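Local coordinates for sorbitol dehydrogenase (Gluconobacter oxydans, PDB 5ITG), which probably oxidises D-sorbitol to L-sorbose with a nicotinamide cofactor as electron acceptor, as a member of the mannitol dehydrogenase family, at residues G142-E147 with R199-G204; N148-A153 with P161-G166. One frame throughout, in Å; residues are numbered along the deposited sequence.

Interaction 1: residues G142-E147 with R199-G204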
# COMPACT_ATOMS: atom_id res chain seq x y z
N GLY A 142 9.23 18.65 6.77
CA GLY A 142 7.91 18.05 6.88
C GLY A 142 6.85 18.89 6.18
O GLY A 142 5.66 18.63 6.32
N ALA A 143 7.28 19.90 5.42
CA ALA A 143 6.32 20.75 4.71
C ALA A 143 6.40 20.59 3.20
O ALA A 143 7.37 20.04 2.67
CB ALA A 143 6.54 22.21 5.09
N PHE A 144 5.37 21.06 2.50
CA PHE A 144 5.33 20.99 1.05
C PHE A 144 6.53 21.82 0.57
O PHE A 144 6.66 22.99 0.93
CB PHE A 144 4.03 21.60 0.54
CG PHE A 144 3.84 21.49 -0.95
CD1 PHE A 144 3.67 20.25 -1.55
CD2 PHE A 144 3.82 22.63 -1.74
CE1 PHE A 144 3.48 20.15 -2.93
CE2 PHE A 144 3.63 22.54 -3.11
CZ PHE A 144 3.46 21.30 -3.72
N ASP A 145 7.39 21.22 -0.24
CA ASP A 145 8.60 21.89 -0.72
C ASP A 145 8.39 22.87 -1.87
O ASP A 145 8.27 22.47 -3.02
CB ASP A 145 9.64 20.85 -1.12
CG ASP A 145 11.05 21.39 -1.03
OD1 ASP A 145 11.25 22.57 -1.36
OD2 ASP A 145 11.95 20.62 -0.64
N LEU A 146 8.37 24.15 -1.54
CA LEU A 146 8.17 25.20 -2.53
C LEU A 146 9.43 25.47 -3.35
O LEU A 146 9.42 26.29 -4.27
CB LEU A 146 7.74 26.49 -1.84
CG LEU A 146 6.44 26.35 -1.03
CD1 LEU A 146 6.16 27.64 -0.27
CD2 LEU A 146 5.30 26.00 -1.97
N GLU A 147 10.51 24.77 -3.02
CA GLU A 147 11.77 24.93 -3.74
C GLU A 147 11.88 23.96 -4.90
O GLU A 147 12.77 24.10 -5.75
CB GLU A 147 12.94 24.74 -2.78
CG GLU A 147 12.93 25.71 -1.61
CD GLU A 147 12.80 27.15 -2.07
OE1 GLU A 147 13.72 27.64 -2.77
OE2 GLU A 147 11.79 27.80 -1.73
N ARG A 199 -3.78 16.55 1.61
CA ARG A 199 -4.26 17.87 2.03
C ARG A 199 -3.09 18.84 2.23
O ARG A 199 -3.14 19.99 1.78
CB ARG A 199 -5.07 17.76 3.32
CG ARG A 199 -5.57 19.10 3.86
CD ARG A 199 -6.56 18.91 5.00
NE ARG A 199 -5.95 18.23 6.14
CZ ARG A 199 -6.62 17.81 7.21
NH1 ARG A 199 -7.93 18.00 7.30
NH2 ARG A 199 -5.97 17.21 8.19
N LYS A 200 -2.03 18.37 2.88
CA LYS A 200 -0.85 19.20 3.12
C LYS A 200 -0.19 19.64 1.81
O LYS A 200 0.21 20.80 1.66
CB LYS A 200 0.17 18.43 3.97
CG LYS A 200 1.47 19.19 4.20
CD LYS A 200 2.51 18.32 4.88
CE LYS A 200 2.09 17.93 6.29
NZ LYS A 200 3.11 17.04 6.92
N ALA A 201 -0.06 18.71 0.88
CA ALA A 201 0.57 18.99 -0.40
C ALA A 201 -0.25 19.93 -1.28
O ALA A 201 0.25 20.95 -1.76
CB ALA A 201 0.84 17.68 -1.14
N PHE A 202 -1.53 19.60 -1.48
CA PHE A 202 -2.38 20.44 -2.31
C PHE A 202 -2.70 21.82 -1.73
O PHE A 202 -2.80 22.79 -2.47
CB PHE A 202 -3.66 19.68 -2.67
CG PHE A 202 -3.41 18.56 -3.64
CD1 PHE A 202 -3.07 18.84 -4.96
CD2 PHE A 202 -3.45 17.24 -3.21
CE1 PHE A 202 -2.76 17.80 -5.84
CE2 PHE A 202 -3.15 16.20 -4.08
CZ PHE A 202 -2.80 16.48 -5.40
N LEU A 203 -2.84 21.91 -0.41
CA LEU A 203 -3.11 23.21 0.22
C LEU A 203 -1.79 23.97 0.34
O LEU A 203 -1.78 25.20 0.39
CB LEU A 203 -3.73 23.04 1.61
CG LEU A 203 -5.15 22.48 1.71
CD1 LEU A 203 -5.62 22.56 3.15
CD2 LEU A 203 -6.08 23.25 0.80
N GLY A 204 -0.69 23.23 0.39
CA GLY A 204 0.61 23.87 0.47
C GLY A 204 0.87 24.62 -0.82
O GLY A 204 1.41 25.73 -0.81
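Lys200 reaches from the helix to the loop 142-147 and gives its ammonium group to a backbone carbonyl. Lys200 NZ lies 3.1 Å from Gly142 O and meets it almost end-on, with a C=O...N angle of 160°. The bend of the lysine chain at chi3 (-65°) brings CE, and with it NZ, to this oxygen, while CD also lies close to it. Gly142 has a positive phi, which glycine takes easily. Ala201 comes next and supplies both a carbonyl and a methyl to Phe144. Ala201 O sits 3.4 Å above the plane of the Phe144 ring, over the ring centre. Ala201 CB touches Phe144 CD1 at 3.8 Å. The ring reaches this place because CG stands anti to the backbone N (chi1 -176°). Gly204 closes the contact one helical turn further on. Gly204 C lies 3.7 Å from Phe144 CD2, and a CB here would collide with Phe144 CB. Leu146 adds a looser touch, Leu146 CD2 to Gly204 O at 4.1 Å. With alanine instead of Phe144, the carbonyl of Ala201 would probably lose the ring it lies over and Phe165 its edge-to-face partner. The contact lays the loop between strand 125-128 and helix 149-156 on helix 194-209 of the Rossmann domain. Helix 164-177 packs beside it, with Phe165 against Ala201. Leu203 faces helix 211-220.

Interaction 2: residues N148-A153 with P161-G166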
# COMPACT_ATOMS: atom_id res chain seq x y z
N ASN A 148 11.00 22.97 -4.95
CA ASN A 148 11.03 22.00 -6.02
C ASN A 148 10.92 22.70 -7.37
O ASN A 148 10.07 23.57 -7.57
CB ASN A 148 9.90 20.98 -5.85
CG ASN A 148 9.87 19.96 -6.96
OD1 ASN A 148 9.31 20.20 -8.02
ND2 ASN A 148 10.50 18.81 -6.72
N ALA A 149 11.79 22.31 -8.30
CA ALA A 149 11.85 22.91 -9.63
C ALA A 149 10.52 22.95 -10.37
O ALA A 149 10.09 24.01 -10.84
CB ALA A 149 12.89 22.18 -10.48
N ALA A 150 9.87 21.80 -10.50
CA ALA A 150 8.60 21.73 -11.20
C ALA A 150 7.53 22.58 -10.52
O ALA A 150 6.71 23.22 -11.18
CB ALA A 150 8.13 20.29 -11.31
N VAL A 151 7.54 22.58 -9.19
CA VAL A 151 6.56 23.36 -8.43
C VAL A 151 6.71 24.85 -8.67
O VAL A 151 5.72 25.57 -8.87
CB VAL A 151 6.69 23.09 -6.91
CG1 VAL A 151 5.78 24.02 -6.13
CG2 VAL A 151 6.35 21.65 -6.61
N LYS A 152 7.96 25.32 -8.66
CA LYS A 152 8.22 26.74 -8.88
C LYS A 152 7.81 27.13 -10.29
O LYS A 152 7.27 28.21 -10.51
CB LYS A 152 9.71 27.03 -8.66
CG LYS A 152 10.19 26.72 -7.24
CD LYS A 152 11.69 26.97 -7.09
CE LYS A 152 12.05 28.43 -7.28
NZ LYS A 152 11.32 29.30 -6.31
N ALA A 153 8.07 26.25 -11.25
CA ALA A 153 7.70 26.53 -12.64
C ALA A 153 6.19 26.64 -12.75
O ALA A 153 5.66 27.51 -13.46
CB ALA A 153 8.23 25.43 -13.55
N PRO A 161 0.26 24.13 -15.94
CA PRO A 161 1.07 23.36 -14.99
C PRO A 161 1.52 22.00 -15.50
O PRO A 161 0.99 21.50 -16.49
CB PRO A 161 0.13 23.23 -13.80
CG PRO A 161 -1.16 22.96 -14.49
CD PRO A 161 -1.17 23.99 -15.62
N SER A 162 2.50 21.41 -14.81
CA SER A 162 3.00 20.09 -15.18
C SER A 162 2.94 19.14 -13.97
O SER A 162 3.06 17.92 -14.13
CB SER A 162 4.45 20.16 -15.67
OG SER A 162 5.33 20.48 -14.61
N THR A 163 2.78 19.68 -12.77
CA THR A 163 2.72 18.84 -11.58
C THR A 163 1.27 18.55 -11.19
O THR A 163 0.36 19.32 -11.53
CB THR A 163 3.43 19.49 -10.36
OG1 THR A 163 2.64 20.58 -9.87
CG2 THR A 163 4.81 19.99 -10.76
N VAL A 164 1.06 17.45 -10.47
CA VAL A 164 -0.28 17.09 -10.04
C VAL A 164 -0.84 18.23 -9.20
O VAL A 164 -2.02 18.56 -9.30
CB VAL A 164 -0.28 15.75 -9.23
CG1 VAL A 164 0.44 15.93 -7.90
CG2 VAL A 164 -1.71 15.27 -9.02
N PHE A 165 0.01 18.83 -8.39
CA PHE A 165 -0.41 19.95 -7.54
C PHE A 165 -0.93 21.09 -8.41
O PHE A 165 -2.00 21.65 -8.15
CB PHE A 165 0.78 20.44 -6.72
CG PHE A 165 1.61 19.34 -6.15
CD1 PHE A 165 1.09 18.48 -5.19
CD2 PHE A 165 2.91 19.15 -6.58
CE1 PHE A 165 1.85 17.43 -4.68
CE2 PHE A 165 3.68 18.11 -6.07
CZ PHE A 165 3.15 17.25 -5.12
N GLY A 166 -0.16 21.43 -9.44
CA GLY A 166 -0.55 22.50 -10.33
C GLY A 166 -1.86 22.23 -11.06
O GLY A 166 -2.71 23.11 -11.17
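Ala150 and Thr163 form the tightest point of this contact, and it is purely apolar. Ala150 CB meets Thr163 CG2 methyl to methyl at 3.4 Å, closer than two carbons usually come. Thr163 CG2 also lies 3.8 Å from the backbone C of Ala150, so it rests against the first turn of helix 149-156. A second apolar touch joins Val151 to Phe165. Val151 CG2 is 4.3 Å from Phe165 CD2 and approaches the ring obliquely. Ser162 stays at the margin, with Ser162 OG 4.3 Å from Ala150 CB.

The capping hydrogen bonds lie within each segment. Asn148 is the N-cap of helix 149-156. Asn148 OD1 accepts from Val151 N at 3.2 Å, in the carbonyl plane and on a lone pair. Thr163 is the N-cap of helix 164-177. Thr163 OG1 accepts from Gly166 N at 3.0 Å, with an N-H...O angle of 161°. The threonine torsion (chi1 72°) sets OG1 between the backbone N and the carbonyl carbon. CG2 is then anti to the carbonyl carbon and faces Ala150. One side chain thus caps its own helix and packs on the other. Asp154 adds polar links from helix 149-156: its carboxylate bonds to Thr163 OG1 and to Ser162 N.

Around these caps, Val151 and Phe165 both pack on Tyr205 of helix 194-209.

The chemistry divides the work. Methyl groups and the ring meet between the helix starts, while the capping side chains satisfy amide groups in the first turns. The two segments share no direct hydrogen bond. Contact between the segments themselves is apolar packing, and Asp154 adds the polar tie.

Interactions 1 and 2 are neighbours in the Rossmann domain, with centres about 11 Å apart. In sequence, both segments of interaction 2 fall between the two segments of interaction 1. Residues 142-147 run straight into 148-153, so the loop on helix 194-209 leads directly into helix 149-156. One ring pair and one packing touch join the contacts. Phe144 CE1 lies 3.6 Å from Phe165 CE1, in an edge-to-face arrangement. Phe202 CE1 lies 3.6 Å from Phe165 CA. Tyr205 touches Phe144, Val151 and Phe165, and so borders both contacts. The centre of each contact is more than 20 Å from the centre of the chain, on the same side of it.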